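Long-range contact in importin-95 (Chaetomium thermophilum, PDB 4XRI), which probably carries protein cargo into the nucleus as an importin-beta transport receptor whose cycle depends on binding a small GTPase: residues V736-A748 and V760-I774. The protein carries 2 engineered substitutions. Sequence-based numbering, arbitrary orientation.
Sequences VAQVLQQAATITA and VISLREGIMDAWGGI
Leu740 drops from helix 736-743 into a hole on helix 760-774 lined by Ile767, Ala770, Trp771 and Ile774. Its CB rests 3.7 Å from Trp771 CZ2. Beyond it, CG lies anti to the carbonyl carbon (chi1 -65°), which carries the branch towards helix 760-774, where its two methyls part to different walls of the hole. CD1 sits over the middle of the six-membered ring of Trp771, 3.4 Å from the centroid, a CH-pi contact, and also meets Ile774 CD1. CD2 presses on Ala770 CB at 3.4 Å, tighter than usual for two carbons, and reaches Ile767 CG2. The indole is also held at its edge: NE1 donates in the ring plane to a water that in turn gives a weak bond to Leu740 O. An alanine in place of Trp771 takes away the ring and its N-H, which would probably leave a gap beside Leu740 CD1 and the water less firmly placed.

One helical turn on, Ile767 CD1 packs against Ala743 CB at 3.6 Å. At the type I turn from Ala743 to Ile746, Leu763 CD2 packs against Ala743 O and Ile746 CB. Arg764, its chain extended from CG to NE, hydrogen-bonds Ala744 O through NH1 at 2.9 Å; NH1 approaches in the carbonyl plane of Ala744, while the oxygen sits 27° out of the guanidinium plane. NE donates to a second water in that plane, close to Ala743 O and Ile746 O, while NH2 hydrogen-bonds Ser800 OG on helix 791-802. Val760 CG1 meets Ile746 O, and its CG2 meets Thr747 CA. With axes 10.1 Å apart at closest approach and directions 149° apart, this is the near-antiparallel packing of successive helices characteristic of the HEAT-repeat solenoid of the importin-beta family.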
loop_
_atom_site.group_PDB
_atom_site.type_symbol
_atom_site.label_atom_id
_atom_site.label_comp_id
_atom_site.label_asym_id
_atom_site.label_seq_id
_atom_site.Cartn_x
_atom_site.Cartn_y
_atom_site.Cartn_z
ATOM N N VAL A 736 16.104 -29.653 -10.184
ATOM C CA VAL A 736 15.344 -28.458 -10.546
ATOM C C VAL A 736 13.987 -28.801 -11.161
ATOM O O VAL A 736 12.978 -28.160 -10.853
ATOM C CB VAL A 736 16.142 -27.571 -11.526
ATOM C CG1 VAL A 736 15.277 -26.448 -12.072
ATOM C CG2 VAL A 736 17.378 -27.005 -10.839
ATOM N N ALA A 737 13.966 -29.814 -12.023
ATOM C CA ALA A 737 12.716 -30.276 -12.624
ATOM C C ALA A 737 11.751 -30.740 -11.543
ATOM O O ALA A 737 10.549 -30.491 -11.611
ATOM C CB ALA A 737 12.980 -31.399 -13.619
ATOM N N GLN A 738 12.306 -31.415 -10.543
ATOM C CA GLN A 738 11.564 -31.858 -9.372
ATOM C C GLN A 738 10.910 -30.671 -8.664
ATOM O O GLN A 738 9.730 -30.712 -8.322
ATOM C CB GLN A 738 12.505 -32.609 -8.424
ATOM C CG GLN A 738 11.874 -33.157 -7.168
ATOM C CD GLN A 738 12.832 -34.054 -6.396
ATOM O OE1 GLN A 738 13.327 -35.054 -6.921
ATOM N NE2 GLN A 738 13.105 -33.694 -5.152
ATOM N N VAL A 739 11.690 -29.616 -8.460
ATOM C CA VAL A 739 11.213 -28.400 -7.813
ATOM C C VAL A 739 10.150 -27.697 -8.655
ATOM O O VAL A 739 9.114 -27.269 -8.136
ATOM C CB VAL A 739 12.373 -27.423 -7.546
ATOM C CG1 VAL A 739 11.843 -26.097 -7.026
ATOM C CG2 VAL A 739 13.368 -28.037 -6.576
ATOM N N LEU A 740 10.411 -27.587 -9.954
ATOM C CA LEU A 740 9.482 -26.938 -10.875
ATOM C C LEU A 740 8.124 -27.629 -10.899
ATOM O O LEU A 740 7.084 -26.973 -10.930
ATOM C CB LEU A 740 10.068 -26.901 -12.289
ATOM C CG LEU A 740 11.330 -26.068 -12.531
ATOM C CD1 LEU A 740 11.871 -26.245 -13.938
ATOM C CD2 LEU A 740 11.039 -24.605 -12.244
ATOM N N GLN A 741 8.145 -28.958 -10.885
ATOM C CA GLN A 741 6.918 -29.747 -10.915
ATOM C C GLN A 741 6.109 -29.563 -9.636
ATOM O O GLN A 741 4.883 -29.463 -9.678
ATOM C CB GLN A 741 7.238 -31.229 -11.129
ATOM C CG GLN A 741 7.701 -31.554 -12.537
ATOM C CD GLN A 741 8.187 -32.985 -12.686
ATOM O OE1 GLN A 741 8.765 -33.559 -11.763
ATOM N NE2 GLN A 741 7.946 -33.571 -13.854
ATOM N N GLN A 742 6.802 -29.507 -8.503
ATOM C CA GLN A 742 6.154 -29.267 -7.219
ATOM C C GLN A 742 5.540 -27.875 -7.175
ATOM O O GLN A 742 4.407 -27.695 -6.724
ATOM C CB GLN A 742 7.155 -29.436 -6.072
ATOM C CG GLN A 742 6.593 -29.126 -4.690
ATOM C CD GLN A 742 7.013 -27.760 -4.169
ATOM O OE1 GLN A 742 7.602 -26.956 -4.893
ATOM N NE2 GLN A 742 6.713 -27.497 -2.901
ATOM N N ALA A 743 6.301 -26.897 -7.655
ATOM C CA ALA A 743 5.877 -25.503 -7.648
ATOM C C ALA A 743 4.613 -25.294 -8.476
ATOM O O ALA A 743 3.803 -24.416 -8.181
ATOM C CB ALA A 743 6.999 -24.610 -8.160
ATOM N N ALA A 744 4.449 -26.111 -9.510
ATOM C CA ALA A 744 3.306 -25.994 -10.407
ATOM C C ALA A 744 1.995 -26.403 -9.735
ATOM O O ALA A 744 0.918 -26.010 -10.182
ATOM C CB ALA A 744 3.534 -26.829 -11.655
ATOM N N THR A 745 2.091 -27.185 -8.664
ATOM C CA THR A 745 0.903 -27.681 -7.977
ATOM C C THR A 745 0.425 -26.714 -6.898
ATOM O O THR A 745 -0.670 -26.871 -6.352
ATOM C CB THR A 745 1.155 -29.058 -7.332
ATOM O OG1 THR A 745 2.065 -28.915 -6.237
ATOM C CG2 THR A 745 1.732 -30.028 -8.350
ATOM N N ILE A 746 1.246 -25.717 -6.586
ATOM C CA ILE A 746 0.875 -24.727 -5.581
ATOM C C ILE A 746 -0.156 -23.750 -6.138
ATOM O O ILE A 746 0.100 -23.054 -7.120
ATOM C CB ILE A 746 2.099 -23.948 -5.069
ATOM C CG1 ILE A 746 3.051 -24.891 -4.330
ATOM C CG2 ILE A 746 1.663 -22.816 -4.148
ATOM C CD1 ILE A 746 4.277 -24.209 -3.767
ATOM N N THR A 747 -1.327 -23.713 -5.510
ATOM C CA THR A 747 -2.415 -22.842 -5.946
ATOM C C THR A 747 -3.053 -22.123 -4.766
ATOM O O THR A 747 -2.824 -22.477 -3.611
ATOM C CB THR A 747 -3.511 -23.624 -6.693
ATOM O OG1 THR A 747 -3.949 -24.721 -5.883
ATOM C CG2 THR A 747 -2.982 -24.159 -8.023
ATOM N N ALA A 748 -3.866 -21.116 -5.067
ATOM C CA ALA A 748 -4.508 -20.304 -4.038
ATOM C C ALA A 748 -5.613 -21.082 -3.333
ATOM O O ALA A 748 -6.033 -20.717 -2.231
ATOM C CB ALA A 748 -5.068 -19.028 -4.634
ATOM N N VAL A 760 0.970 -16.930 -6.595
ATOM C CA VAL A 760 0.978 -18.064 -7.513
ATOM C C VAL A 760 1.190 -17.606 -8.956
ATOM O O VAL A 760 1.884 -18.267 -9.729
ATOM C CB VAL A 760 -0.333 -18.874 -7.403
ATOM C CG1 VAL A 760 -0.444 -19.896 -8.527
ATOM C CG2 VAL A 760 -0.415 -19.558 -6.045
ATOM N N ILE A 761 0.596 -16.470 -9.313
ATOM C CA ILE A 761 0.839 -15.873 -10.622
ATOM C C ILE A 761 2.322 -15.549 -10.770
ATOM O O ILE A 761 2.944 -15.867 -11.783
ATOM C CB ILE A 761 0.017 -14.590 -10.836
ATOM C CG1 ILE A 761 -1.470 -14.917 -10.965
ATOM C CG2 ILE A 761 0.495 -13.852 -12.079
ATOM C CD1 ILE A 761 -2.334 -13.695 -11.178
ATOM N N SER A 762 2.883 -14.926 -9.741
ATOM C CA SER A 762 4.301 -14.600 -9.726
ATOM C C SER A 762 5.159 -15.860 -9.769
ATOM O O SER A 762 6.169 -15.908 -10.472
ATOM C CB SER A 762 4.647 -13.777 -8.487
ATOM O OG SER A 762 6.043 -13.556 -8.403
ATOM N N LEU A 763 4.756 -16.868 -9.002
ATOM C CA LEU A 763 5.484 -18.129 -8.936
ATOM C C LEU A 763 5.554 -18.794 -10.305
ATOM O O LEU A 763 6.612 -19.260 -10.733
ATOM C CB LEU A 763 4.824 -19.073 -7.929
ATOM C CG LEU A 763 5.452 -20.457 -7.763
ATOM C CD1 LEU A 763 6.854 -20.337 -7.196
ATOM C CD2 LEU A 763 4.584 -21.326 -6.868
ATOM N N ARG A 764 4.418 -18.829 -10.991
ATOM C CA ARG A 764 4.322 -19.499 -12.282
ATOM C C ARG A 764 5.035 -18.715 -13.377
ATOM O O ARG A 764 5.460 -19.288 -14.380
ATOM C CB ARG A 764 2.858 -19.733 -12.645
ATOM C CG ARG A 764 2.198 -20.770 -11.743
ATOM C CD ARG A 764 0.780 -21.101 -12.168
ATOM N NE ARG A 764 0.331 -22.344 -11.543
ATOM C CZ ARG A 764 -0.750 -23.024 -11.911
ATOM N NH1 ARG A 764 -1.071 -24.150 -11.289
ATOM N NH2 ARG A 764 -1.507 -22.579 -12.904
ATOM N N GLU A 765 5.168 -17.407 -13.179
ATOM C CA GLU A 765 6.056 -16.608 -14.014
ATOM C C GLU A 765 7.471 -17.148 -13.870
ATOM O O GLU A 765 8.180 -17.350 -14.858
ATOM C CB GLU A 765 6.011 -15.127 -13.622
ATOM C CG GLU A 765 4.760 -14.391 -14.054
ATOM C CD GLU A 765 4.787 -12.930 -13.643
ATOM O OE1 GLU A 765 5.894 -12.398 -13.409
ATOM O OE2 GLU A 765 3.703 -12.317 -13.544
ATOM N N GLY A 766 7.865 -17.383 -12.622
ATOM C CA GLY A 766 9.167 -17.933 -12.303
ATOM C C GLY A 766 9.379 -19.305 -12.909
ATOM O O GLY A 766 10.413 -19.553 -13.529
ATOM N N ILE A 767 8.401 -20.190 -12.738
ATOM C CA ILE A 767 8.482 -21.540 -13.292
ATOM C C ILE A 767 8.675 -21.513 -14.803
ATOM O O ILE A 767 9.536 -22.204 -15.346
ATOM C CB ILE A 767 7.220 -22.371 -12.990
ATOM C CG1 ILE A 767 6.933 -22.416 -11.490
ATOM C CG2 ILE A 767 7.385 -23.775 -13.539
ATOM C CD1 ILE A 767 5.639 -23.124 -11.142
ATOM N N MET A 768 7.869 -20.698 -15.474
ATOM C CA MET A 768 7.911 -20.602 -16.928
ATOM C C MET A 768 9.248 -20.050 -17.412
ATOM O O MET A 768 9.794 -20.514 -18.410
ATOM C CB MET A 768 6.765 -19.729 -17.434
ATOM C CG MET A 768 6.292 -20.080 -18.830
ATOM S SD MET A 768 5.847 -21.815 -18.997
ATOM C CE MET A 768 4.673 -22.001 -17.667
ATOM N N ASP A 769 9.772 -19.062 -16.692
ATOM C CA ASP A 769 11.097 -18.528 -16.986
ATOM C C ASP A 769 12.146 -19.623 -16.837
ATOM O O ASP A 769 13.054 -19.741 -17.661
ATOM C CB ASP A 769 11.432 -17.349 -16.068
ATOM C CG ASP A 769 10.576 -16.128 -16.349
ATOM O OD1 ASP A 769 9.960 -16.062 -17.434
ATOM O OD2 ASP A 769 10.527 -15.230 -15.485
ATOM N N ALA A 770 12.011 -20.418 -15.779
ATOM C CA ALA A 770 12.928 -21.517 -15.507
ATOM C C ALA A 770 12.931 -22.515 -16.657
ATOM O O ALA A 770 13.986 -22.829 -17.208
ATOM C CB ALA A 770 12.562 -22.208 -14.201
ATOM N N TRP A 771 11.746 -22.999 -17.025
ATOM C CA TRP A 771 11.626 -23.953 -18.126
ATOM C C TRP A 771 12.181 -23.375 -19.423
ATOM O O TRP A 771 12.868 -24.064 -20.176
ATOM C CB TRP A 771 10.168 -24.380 -18.329
ATOM C CG TRP A 771 9.686 -25.434 -17.363
ATOM C CD1 TRP A 771 8.565 -25.378 -16.581
ATOM C CD2 TRP A 771 10.308 -26.695 -17.079
ATOM N NE1 TRP A 771 8.451 -26.526 -15.834
ATOM C CE2 TRP A 771 9.508 -27.349 -16.118
ATOM C CE3 TRP A 771 11.466 -27.334 -17.540
ATOM C CZ2 TRP A 771 9.824 -28.608 -15.614
ATOM C CZ3 TRP A 771 11.777 -28.584 -17.040
ATOM C CH2 TRP A 771 10.961 -29.207 -16.085
ATOM N N GLY A 772 11.899 -22.099 -19.660
ATOM C CA GLY A 772 12.383 -21.411 -20.844
ATOM C C GLY A 772 13.896 -21.422 -20.971
ATOM O O GLY A 772 14.433 -21.718 -22.035
ATOM N N GLY A 773 14.587 -21.106 -19.882
ATOM C CA GLY A 773 16.039 -21.127 -19.869
ATOM C C GLY A 773 16.583 -22.537 -19.992
ATOM O O GLY A 773 17.595 -22.769 -20.653
ATOM N N ILE A 774 15.902 -23.484 -19.353
ATOM C CA ILE A 774 16.315 -24.881 -19.374
ATOM C C ILE A 774 16.183 -25.491 -20.771
ATOM O O ILE A 774 17.103 -26.158 -21.255
ATOM C CB ILE A 774 15.494 -25.714 -18.370
ATOM C CG1 ILE A 774 15.884 -25.348 -16.936
ATOM C CG2 ILE A 774 15.709 -27.195 -18.611
ATOM C CD1 ILE A 774 14.979 -25.953 -15.878
HETATM O O HOH W 1 6.504 -27.250 -13.852
HETATM O O HOH W 2 1.647 -22.857 -9.180
#